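Local coordinates for protein D-aminopeptidase (Burkholderia sp. LK4, PDB 5TZB) that probably removes beta-amino acids from the N-termini of peptides, as a beta-aminopeptidase of family S58 among the Ntn hydrolases, at residues Gly36-Ile41 with Ala173-Val178; Pro45-Gly50 with Thr68-Arg73; Ile190-Lys195 with Ala220-Arg225. All coordinates share one frame; numbering follows the deposited sequence.

Overall arrangement
Contacts 1 and 2 are neighbours, with centres about 9 Å apart. Contact 2 is nested along the chain inside the loop that contact 1 closes. It pairs the ends of strands 48-56 and 63-71, a hairpin at one side of a mixed sheet. Gln-174 O is probably hydrogen-bonded to Val-49 N. Contact 3 comes later in the chain, its centre about 24 Å from that of contact 1 and about 25 Å from that of contact 2. Contacts 2 and 3 lie on opposite sides of the chain's centre. Contact 2 is part of the first sheet, contact 1 packs loops against both large sheets, and contact 3 joins a small hairpin to the end of strand 213-220.

Contact 1: Gly36-Ile41 with Ala173-Val178; sequences GRFNAI and AQTGPV
Phe-38 lays one face of its ring on the backbone of Gly-176 and Pro-177. CG stands anti to the carbonyl carbon (chi1 -54°), which turns the ring toward the 173-178 segment. Following the side chain outward from CB, CG comes first and lies 3.9 Å from Gly-176 C. On one branch, CD1 meets Pro-177 CD at 3.7 Å, and CE1 touches both this CD and Gly-176 CA. On the other branch, CD2 and CE2 lie over Gly-176 CA. At the tip, CZ is 3.5 Å from Gly-176 CA. Gly-176 CA makes a CH-pi contact almost over the centre of the Phe-38 ring, 11° off the ring normal. Gly-176 has a positive phi of 87°, a shape that suits its lack of a side chain. On the opposite face Arg-37 CG lies toward the rim. Further in, Ala-40 CB meets Val-178 CG2 at 4.1 Å. Thr-42 OG1 is hydrogen-bonded to Gly-176 O. Val-178 and Ile-41 pack on Val-49 of strand 48-56, and Ala-40 and Val-178 on Thr-200 of strand 197-204. The two loops thus bridge two sheets, consistent with an Ntn-hydrolase fold.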
# COMPACT_ATOMS: atom_id res chain seq x y z
N GLY C 36 9.48 10.88 -29.69
CA GLY C 36 10.59 10.15 -30.28
C GLY C 36 10.26 9.83 -31.73
O GLY C 36 9.19 10.21 -32.23
N ARG C 37 11.17 9.12 -32.38
CA ARG C 37 11.10 8.84 -33.81
C ARG C 37 9.80 8.16 -34.27
O ARG C 37 9.19 8.57 -35.26
CB ARG C 37 12.28 7.96 -34.22
CG ARG C 37 12.23 7.52 -35.67
CD ARG C 37 13.52 6.81 -36.04
NE ARG C 37 13.35 6.02 -37.26
CZ ARG C 37 14.19 5.06 -37.64
NH1 ARG C 37 15.23 4.74 -36.88
NH2 ARG C 37 13.96 4.41 -38.78
N PHE C 38 9.38 7.11 -33.56
CA PHE C 38 8.17 6.40 -33.96
C PHE C 38 6.93 6.93 -33.25
O PHE C 38 5.80 6.56 -33.61
CB PHE C 38 8.31 4.90 -33.70
CG PHE C 38 9.53 4.28 -34.33
CD1 PHE C 38 9.66 4.24 -35.70
CD2 PHE C 38 10.52 3.71 -33.54
CE1 PHE C 38 10.77 3.66 -36.29
CE2 PHE C 38 11.64 3.13 -34.12
CZ PHE C 38 11.76 3.11 -35.50
N ASN C 39 7.14 7.82 -32.28
CA ASN C 39 6.10 8.22 -31.35
C ASN C 39 5.38 6.99 -30.80
O ASN C 39 4.18 6.82 -31.00
CB ASN C 39 5.10 9.18 -32.00
CG ASN C 39 4.20 9.86 -30.98
OD1 ASN C 39 4.50 9.85 -29.78
ND2 ASN C 39 3.11 10.46 -31.44
N ALA C 40 6.16 6.11 -30.17
CA ALA C 40 5.65 4.83 -29.69
C ALA C 40 6.54 4.31 -28.58
O ALA C 40 7.65 4.81 -28.39
CB ALA C 40 5.56 3.82 -30.84
N ILE C 41 6.08 3.30 -27.85
CA ILE C 41 6.85 2.74 -26.75
C ILE C 41 8.17 2.14 -27.28
O ILE C 41 9.16 2.06 -26.55
CB ILE C 41 6.03 1.67 -25.97
CG1 ILE C 41 6.69 1.33 -24.63
CG2 ILE C 41 5.81 0.43 -26.83
CD1 ILE C 41 5.82 0.51 -23.69
N ALA C 173 6.64 -9.73 -32.53
CA ALA C 173 7.15 -8.65 -31.69
C ALA C 173 8.42 -8.03 -32.28
O ALA C 173 9.41 -8.73 -32.48
CB ALA C 173 7.41 -9.15 -30.28
N GLN C 174 8.39 -6.73 -32.52
CA GLN C 174 9.52 -6.08 -33.17
C GLN C 174 9.58 -4.60 -32.81
O GLN C 174 8.61 -4.02 -32.30
CB GLN C 174 9.44 -6.29 -34.69
CG GLN C 174 8.30 -5.60 -35.39
CD GLN C 174 8.15 -6.02 -36.85
OE1 GLN C 174 8.80 -6.95 -37.31
NE2 GLN C 174 7.35 -5.27 -37.60
N THR C 175 10.72 -3.97 -33.07
CA THR C 175 10.86 -2.54 -32.86
C THR C 175 10.13 -1.79 -33.97
O THR C 175 9.51 -2.41 -34.84
CB THR C 175 12.35 -2.12 -32.82
OG1 THR C 175 12.44 -0.73 -32.46
CG2 THR C 175 13.03 -2.36 -34.18
N GLY C 176 10.20 -0.46 -33.95
CA GLY C 176 9.59 0.35 -35.00
C GLY C 176 8.13 0.68 -34.76
O GLY C 176 7.64 0.55 -33.64
N PRO C 177 7.42 1.13 -35.81
CA PRO C 177 6.01 1.53 -35.72
C PRO C 177 5.11 0.44 -35.14
O PRO C 177 5.30 -0.75 -35.44
CB PRO C 177 5.63 1.82 -37.18
CG PRO C 177 6.93 2.17 -37.84
CD PRO C 177 7.96 1.29 -37.18
N VAL C 178 4.14 0.84 -34.33
CA VAL C 178 3.23 -0.08 -33.67
C VAL C 178 1.80 0.16 -34.15
O VAL C 178 1.32 1.28 -34.07
CB VAL C 178 3.28 0.08 -32.13
CG1 VAL C 178 2.31 -0.89 -31.47
CG2 VAL C 178 4.69 -0.10 -31.60

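Contact 2: Pro45-Gly50 with Thr68-Arg73; sequences PGVRVG and TVIEPR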
# COMPACT_ATOMS: atom_id res chain seq x y z
N PRO C 45 14.80 2.12 -26.67
CA PRO C 45 15.59 1.15 -27.45
C PRO C 45 15.48 -0.28 -26.91
O PRO C 45 15.59 -0.51 -25.70
CB PRO C 45 17.02 1.68 -27.32
CG PRO C 45 16.86 3.15 -27.06
CD PRO C 45 15.63 3.23 -26.18
N GLY C 46 15.26 -1.24 -27.81
CA GLY C 46 15.21 -2.64 -27.41
C GLY C 46 13.80 -3.14 -27.17
O GLY C 46 13.54 -4.34 -27.25
N VAL C 47 12.90 -2.21 -26.85
CA VAL C 47 11.51 -2.57 -26.58
C VAL C 47 10.80 -2.98 -27.88
O VAL C 47 10.87 -2.30 -28.91
CB VAL C 47 10.77 -1.41 -25.87
CG1 VAL C 47 9.29 -1.72 -25.68
CG2 VAL C 47 11.43 -1.11 -24.53
N ARG C 48 10.11 -4.11 -27.82
CA ARG C 48 9.47 -4.70 -28.99
C ARG C 48 7.98 -4.94 -28.73
O ARG C 48 7.60 -5.27 -27.60
CB ARG C 48 10.17 -6.02 -29.38
CG ARG C 48 11.66 -5.90 -29.80
CD ARG C 48 12.34 -7.27 -29.91
NE ARG C 48 12.66 -7.87 -28.61
CZ ARG C 48 12.57 -9.17 -28.34
NH1 ARG C 48 12.12 -10.01 -29.27
NH2 ARG C 48 12.89 -9.64 -27.14
N VAL C 49 7.15 -4.80 -29.76
CA VAL C 49 5.71 -5.01 -29.62
C VAL C 49 5.17 -5.90 -30.73
O VAL C 49 5.53 -5.74 -31.90
CB VAL C 49 4.91 -3.67 -29.63
CG1 VAL C 49 3.41 -3.93 -29.48
CG2 VAL C 49 5.37 -2.77 -28.52
N GLY C 50 4.30 -6.85 -30.37
CA GLY C 50 3.66 -7.71 -31.36
C GLY C 50 2.18 -7.91 -31.07
O GLY C 50 1.78 -7.99 -29.92
N THR C 68 -1.76 -8.77 -27.21
CA THR C 68 -0.61 -7.91 -27.52
C THR C 68 0.53 -8.24 -26.58
O THR C 68 0.31 -8.44 -25.38
CB THR C 68 -0.97 -6.43 -27.38
OG1 THR C 68 -1.96 -6.09 -28.35
CG2 THR C 68 0.27 -5.56 -27.59
N VAL C 69 1.75 -8.31 -27.11
CA VAL C 69 2.91 -8.56 -26.25
C VAL C 69 3.90 -7.42 -26.33
O VAL C 69 4.06 -6.77 -27.37
CB VAL C 69 3.64 -9.88 -26.61
CG1 VAL C 69 2.76 -11.08 -26.32
CG2 VAL C 69 4.07 -9.88 -28.04
N ILE C 70 4.52 -7.15 -25.19
CA ILE C 70 5.60 -6.20 -25.09
C ILE C 70 6.82 -6.95 -24.61
O ILE C 70 6.77 -7.58 -23.53
CB ILE C 70 5.31 -5.06 -24.10
CG1 ILE C 70 3.96 -4.40 -24.37
CG2 ILE C 70 6.44 -4.03 -24.11
CD1 ILE C 70 3.52 -3.48 -23.24
N GLU C 71 7.89 -6.91 -25.39
CA GLU C 71 9.18 -7.42 -24.93
C GLU C 71 9.95 -6.23 -24.35
O GLU C 71 10.14 -5.24 -25.06
CB GLU C 71 9.98 -8.08 -26.06
CG GLU C 71 9.33 -9.32 -26.65
CD GLU C 71 9.53 -10.58 -25.81
OE1 GLU C 71 10.00 -10.48 -24.65
OE2 GLU C 71 9.23 -11.68 -26.32
N PRO C 72 10.34 -6.31 -23.07
CA PRO C 72 11.05 -5.18 -22.47
C PRO C 72 12.50 -5.03 -22.95
O PRO C 72 13.07 -3.95 -22.76
CB PRO C 72 11.03 -5.51 -20.97
CG PRO C 72 10.95 -7.00 -20.93
CD PRO C 72 10.09 -7.38 -22.08
N ARG C 73 13.09 -6.07 -23.53
CA ARG C 73 14.49 -6.07 -23.97
C ARG C 73 14.65 -6.51 -25.42
O ARG C 73 13.71 -7.04 -26.03
CB ARG C 73 15.34 -6.99 -23.08
CG ARG C 73 15.41 -6.61 -21.61
CD ARG C 73 16.31 -5.40 -21.38
NE ARG C 73 16.64 -5.23 -19.96
CZ ARG C 73 17.32 -4.21 -19.47
NH1 ARG C 73 17.74 -3.24 -20.27
NH2 ARG C 73 17.57 -4.13 -18.17
O HOH W 1 15.24 -2.50 -23.74
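Arg-48 and Glu-71 fold their side chains over each other by bends in both chains. Arg-48 turns at chi3 (-75°) and Glu-71 at chi2 (-79°). The guanidinium and carboxylate planes end up stacked, only 4° apart. Glu-71 CB lies over one guanidinium face, 3.5 Å from Arg-48 NH2. The salt bridge from Arg-48 NH2 to Glu-71 OE1 is long at 3.9 Å, and no N-H points at the oxygen, so it rests on charge alone. Two of the guanidinium nitrogens serve a backbone oxygen instead. Arg-48 NE and NH2 both donate to Arg-73 O, each at 2.9 Å, and the acceptor lies in the guanidinium plane. NE lies in the carbonyl plane of Arg-73, NH2 above it. This side-on grip fixes the rotation of the group. Gly-46 O lies near the same edge, 3.0 Å from Arg-73 O. The two are acceptors without a bond between them, and the nearby positive charge probably eases their approach.

The backbones form the open end of the antiparallel beta hairpin 48-56/63-71. Arg-48 with Glu-71 and Gly-50 with Val-69 are hydrogen-bonded pairs, and Val-49 with Ile-70 between them is a non-hydrogen-bonded pair. Arg-48 N reaches Glu-71 O at 3.0 Å, and Glu-71 N returns to Arg-48 O at 2.8 Å. On the face that carries Val-49 and Ile-70, Val-47 CG1 packs alongside Ile-70 CG2 at 4.0 Å, and Ile-70 continues onto Ile-111 and Tyr-113. On the Val-69 side, helix 163-172 covers the sheet through Ala-169 and Leu-170. Past the strand ends, one water donates to both Pro-45 O and Pro-72 O.

Contact 3: Ile190-Lys195 with Ala220-Arg225; sequences ICHEFK and ANYGVR
A type I' beta turn from Cys-191 to Phe-194 closes a two-strand hairpin, and the segment 220-225, running out of strand 213-220, packs along it. Arg-225 and His-192 bury the largest areas of the contact. His-192 N donates to Tyr-222 O at 2.8 Å. The imidazole is held at both nitrogens: ND1 gives a nearly straight bond of 2.8 Å to Val-224 O, in the ring plane but from above the carbonyl plane, and NE2 makes a weak bond of 2.9 Å to Tyr-222 OH. Gly-223 CA sits over one face of this ring.

The NE and NH2 edge of Arg-225 binds two carbonyls of the turn. NE donates to His-192 O at 3.2 Å, and NH2 to Glu-193 O at 2.7 Å. The chain of Arg-225 bends at chi2 and chi3 (69° and 61°), which lays the guanidinium flat on Phe-194. The planes are 17° apart in this cation-pi stack. Arg-225 NH1 has further partners in Leu-239 O and Val-242 O. Glu-193 answers from its side chain, where OE1 accepts from Arg-225 N at 2.7 Å while OE2 is hydrogen-bonded to Ser-244. At the other end, Asn-221 OD1 takes the N-H of Ile-190 at 2.7 Å, almost in line. Cys-191 SG rests obliquely against Tyr-222 CE2 at 3.6 Å. Cys-191 also touches Leu-353, and Tyr-222 touches Ile-349, both of helix 331-355.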
# COMPACT_ATOMS: atom_id res chain seq x y z
N ILE C 190 -13.73 -0.75 -26.55
CA ILE C 190 -14.57 0.43 -26.73
C ILE C 190 -14.14 1.51 -25.75
O ILE C 190 -13.99 1.25 -24.56
CB ILE C 190 -16.05 0.06 -26.50
CG1 ILE C 190 -16.51 -0.94 -27.56
CG2 ILE C 190 -16.92 1.31 -26.47
CD1 ILE C 190 -17.91 -1.52 -27.31
N CYS C 191 -13.91 2.72 -26.25
CA CYS C 191 -13.41 3.82 -25.42
C CYS C 191 -14.23 5.09 -25.63
O CYS C 191 -14.46 5.51 -26.77
CB CYS C 191 -11.93 4.07 -25.71
SG CYS C 191 -11.17 5.38 -24.72
N HIS C 192 -14.69 5.68 -24.54
CA HIS C 192 -15.58 6.83 -24.59
C HIS C 192 -16.75 6.61 -25.56
O HIS C 192 -17.18 7.52 -26.27
CB HIS C 192 -14.80 8.10 -24.95
CG HIS C 192 -13.96 8.61 -23.81
ND1 HIS C 192 -14.51 9.23 -22.70
CD2 HIS C 192 -12.62 8.59 -23.60
CE1 HIS C 192 -13.55 9.57 -21.87
NE2 HIS C 192 -12.39 9.20 -22.39
N GLU C 193 -17.24 5.37 -25.57
CA GLU C 193 -18.38 4.96 -26.38
C GLU C 193 -18.11 5.17 -27.87
O GLU C 193 -19.03 5.32 -28.67
CB GLU C 193 -19.64 5.71 -25.93
CG GLU C 193 -19.89 5.52 -24.44
CD GLU C 193 -21.14 6.23 -23.94
OE1 GLU C 193 -21.03 7.04 -22.99
OE2 GLU C 193 -22.22 5.95 -24.48
N PHE C 194 -16.83 5.21 -28.22
CA PHE C 194 -16.36 5.04 -29.59
C PHE C 194 -15.50 3.79 -29.64
O PHE C 194 -15.24 3.18 -28.60
CB PHE C 194 -15.52 6.23 -30.05
CG PHE C 194 -16.28 7.49 -30.22
CD1 PHE C 194 -17.19 7.65 -31.26
CD2 PHE C 194 -16.07 8.56 -29.35
CE1 PHE C 194 -17.89 8.84 -31.42
CE2 PHE C 194 -16.76 9.75 -29.50
CZ PHE C 194 -17.68 9.89 -30.55
N LYS C 195 -14.99 3.44 -30.82
CA LYS C 195 -14.06 2.30 -30.92
C LYS C 195 -12.78 2.57 -30.15
O LYS C 195 -12.16 3.63 -30.31
CB LYS C 195 -13.73 1.99 -32.38
CG LYS C 195 -12.83 0.76 -32.55
CD LYS C 195 -13.56 -0.52 -32.12
CE LYS C 195 -12.64 -1.74 -32.16
NZ LYS C 195 -11.67 -1.78 -31.02
N ALA C 220 -7.04 0.82 -24.27
CA ALA C 220 -8.06 1.73 -23.76
C ALA C 220 -9.46 1.18 -24.00
O ALA C 220 -9.85 0.94 -25.14
CB ALA C 220 -7.91 3.12 -24.39
N ASN C 221 -10.19 1.00 -22.90
CA ASN C 221 -11.52 0.40 -22.92
C ASN C 221 -12.42 1.03 -21.86
O ASN C 221 -13.22 0.33 -21.24
CB ASN C 221 -11.40 -1.11 -22.68
CG ASN C 221 -12.68 -1.86 -22.97
OD1 ASN C 221 -13.26 -1.73 -24.04
ND2 ASN C 221 -13.13 -2.67 -22.00
N TYR C 222 -12.29 2.33 -21.64
CA TYR C 222 -12.95 2.99 -20.52
C TYR C 222 -13.78 4.19 -21.00
O TYR C 222 -13.61 4.65 -22.13
CB TYR C 222 -11.91 3.49 -19.49
CG TYR C 222 -11.30 4.77 -20.00
CD1 TYR C 222 -11.79 6.01 -19.60
CD2 TYR C 222 -10.28 4.74 -20.94
CE1 TYR C 222 -11.28 7.19 -20.12
CE2 TYR C 222 -9.75 5.92 -21.47
CZ TYR C 222 -10.26 7.14 -21.05
OH TYR C 222 -9.76 8.33 -21.56
N GLY C 223 -14.63 4.71 -20.13
CA GLY C 223 -15.10 6.08 -20.27
C GLY C 223 -16.45 6.33 -20.88
O GLY C 223 -16.91 5.61 -21.77
N VAL C 224 -17.09 7.37 -20.39
CA VAL C 224 -18.37 7.76 -20.97
C VAL C 224 -18.15 8.87 -21.99
O VAL C 224 -17.19 9.66 -21.91
CB VAL C 224 -19.37 8.21 -19.89
CG1 VAL C 224 -19.42 7.18 -18.76
CG2 VAL C 224 -18.96 9.52 -19.31
N ARG C 225 -19.04 8.91 -22.96
CA ARG C 225 -18.96 9.83 -24.09
C ARG C 225 -18.69 11.30 -23.71
O ARG C 225 -17.68 11.88 -24.14
CB ARG C 225 -20.27 9.74 -24.88
CG ARG C 225 -20.32 10.65 -26.09
CD ARG C 225 -19.35 10.23 -27.19
NE ARG C 225 -19.62 8.89 -27.73
CZ ARG C 225 -20.65 8.60 -28.53
NH1 ARG C 225 -21.54 9.54 -28.86
NH2 ARG C 225 -20.81 7.36 -29.00
O HOH W 2 -16.84 3.50 -23.45